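Local coordinates for VOC domain-containing protein (Streptococcus mutans, PDB 3L7T) that binds zinc and belongs to the glyoxalase/VOC superfamily, possibly acting as a lactoylglutathione lyase, at residues Q97-I100 / A101-I104. Residues are numbered along the deposited sequence; the frame is centred on the assembly and turned at random.
Sequences QELI and ALGI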
ATOM      1  N   GLN A  97      -2.119  23.505  -2.935  1.00 34.47           N
ATOM      2  CA  GLN A  97      -1.442  24.790  -2.731  1.00 39.15           C
ATOM      3  C   GLN A  97      -0.350  24.660  -1.674  1.00 37.69           C
ATOM      4  O   GLN A  97       0.791  25.081  -1.898  1.00 37.61           O
ATOM      5  CB  GLN A  97      -2.431  25.866  -2.246  1.00 40.19           C
ATOM      6  CG  GLN A  97      -3.633  26.096  -3.129  1.00 47.92           C
ATOM      7  CD  GLN A  97      -3.282  26.944  -4.299  1.00 52.84           C
ATOM      8  OE1 GLN A  97      -2.171  26.852  -4.819  1.00 59.58           O
ATOM      9  NE2 GLN A  97      -4.178  27.855  -4.666  1.00 52.08           N
ATOM     10  N   GLU A  98      -0.741  24.189  -0.492  1.00 37.65           N
ATOM     11  CA  GLU A  98       0.170  24.118   0.656  1.00 38.87           C
ATOM     12  C   GLU A  98       1.376  23.259   0.324  1.00 38.25           C
ATOM     13  O   GLU A  98       2.517  23.585   0.701  1.00 38.11           O
ATOM     14  CB  GLU A  98      -0.522  23.543   1.902  1.00 40.03           C
ATOM     15  CG  GLU A  98      -1.644  24.386   2.490  1.00 48.63           C
ATOM     16  CD  GLU A  98      -2.443  23.630   3.559  1.00 56.93           C
ATOM     17  OE1 GLU A  98      -3.327  22.821   3.193  1.00 59.67           O
ATOM     18  OE2 GLU A  98      -2.178  23.832   4.769  1.00 61.19           O
ATOM     19  N   LEU A  99       1.121  22.137  -0.345  1.00 36.70           N
ATOM     20  CA  LEU A  99       2.189  21.229  -0.733  1.00 34.60           C
ATOM     21  C   LEU A  99       3.173  21.910  -1.657  1.00 34.23           C
ATOM     22  O   LEU A  99       4.390  21.782  -1.500  1.00 33.10           O
ATOM     23  CB  LEU A  99       1.632  19.959  -1.388  1.00 34.27           C
ATOM     24  CG  LEU A  99       1.135  18.848  -0.467  1.00 29.61           C
ATOM     25  CD1 LEU A  99       0.558  17.681  -1.278  1.00 31.07           C
ATOM     26  CD2 LEU A  99       2.293  18.355   0.418  1.00 27.70           C
ATOM     27  N   ILE A 100       2.661  22.576  -2.685  1.00 33.38           N
ATOM     28  CA  ILE A 100       3.562  23.261  -3.587  1.00 31.98           C
ATOM     29  C   ILE A 100       4.388  24.293  -2.833  1.00 31.61           C
ATOM     30  O   ILE A 100       5.569  24.455  -3.118  1.00 32.61           O
ATOM     31  CB  ILE A 100       2.819  23.904  -4.755  1.00 32.36           C
ATOM     32  CG1 ILE A 100       2.259  22.804  -5.661  1.00 29.04           C
ATOM     33  CG2 ILE A 100       3.763  24.830  -5.539  1.00 31.42           C
ATOM     34  CD1 ILE A 100       1.083  23.250  -6.531  1.00 41.32           C
ATOM     35  N   ALA A 101       3.758  24.948  -1.856  1.00 32.80           N
ATOM     36  CA  ALA A 101       4.388  25.991  -1.029  1.00 34.44           C
ATOM     37  C   ALA A 101       5.502  25.393  -0.177  1.00 35.71           C
ATOM     38  O   ALA A 101       6.485  26.067   0.139  1.00 36.65           O
ATOM     39  CB  ALA A 101       3.334  26.671  -0.133  1.00 32.79           C
ATOM     40  N   LEU A 102       5.382  24.099   0.128  1.00 36.65           N
ATOM     41  CA  LEU A 102       6.421  23.387   0.881  1.00 37.00           C
ATOM     42  C   LEU A 102       7.544  22.933  -0.023  1.00 35.76           C
ATOM     43  O   LEU A 102       8.594  22.509   0.449  1.00 36.68           O
ATOM     44  CB  LEU A 102       5.834  22.181   1.636  1.00 37.43           C
ATOM     45  CG  LEU A 102       4.947  22.507   2.842  1.00 39.82           C
ATOM     46  CD1 LEU A 102       4.085  21.315   3.242  1.00 39.84           C
ATOM     47  CD2 LEU A 102       5.767  23.008   4.035  1.00 42.54           C
ATOM     48  N   GLY A 103       7.325  23.023  -1.328  1.00 35.53           N
ATOM     49  CA  GLY A 103       8.323  22.628  -2.297  1.00 34.54           C
ATOM     50  C   GLY A 103       8.111  21.210  -2.783  1.00 35.04           C
ATOM     51  O   GLY A 103       9.014  20.615  -3.372  1.00 34.60           O
ATOM     52  N   ILE A 104       6.888  20.699  -2.613  1.00 32.38           N
ATOM     53  CA  ILE A 104       6.513  19.385  -3.151  1.00 33.28           C
ATOM     54  C   ILE A 104       5.689  19.589  -4.426  1.00 31.76           C
ATOM     55  O   ILE A 104       4.682  20.291  -4.396  1.00 32.90           O
ATOM     56  CB  ILE A 104       5.648  18.595  -2.125  1.00 31.58           C
ATOM     57  CG1 ILE A 104       6.381  18.459  -0.782  1.00 36.55           C
ATOM     58  CG2 ILE A 104       5.245  17.227  -2.665  1.00 33.06           C
ATOM     59  CD1 ILE A 104       7.694  17.749  -0.884  1.00 47.14           C
TER
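Leu99 and Ile104 meet where helix 92-102 ends, Leu99 CD2 lying 4.2 Å from Ile104 CB. The same methyl approaches Leu102 CD1 more loosely, at 4.5 Å, so one branch of Leu99 faces both later side chains. Ile104 turns CB over the carbonyl oxygen of Leu99; chi1 of -56° puts CG1 beside the backbone N that bonds this oxygen, 3.9 Å from Leu99 O. That oxygen accepts a hydrogen bond from Ile104 N (2.9 Å, N-H...O angle 157°), the donor tilted from the carbonyl plane, while Leu102 N is shared weakly between Leu99 O and Glu98 O. One residue earlier, Gly103 N bonds to Ile100 O at 2.9 Å, from well above the carbonyl plane. The bonds Ile104 N to Leu99 O and Gly103 N to Ile100 O, with the positive phi of Gly103 (96°), define a Schellman motif, which closes the C-terminal end of the helix. Ile100 CA adds a C-H...O contact to Ile104 O at 3.3 Å. Leu102 lies alongside the last turn, its CG 3.4 Å from Glu98 O. Beyond the cap, Leu99 and Ile104 both rest on Phe122 of strand 118-123, while Leu102 and Ile104 reach Gln26 of helix 16-26, joining the helix end to a sheet and the other helix.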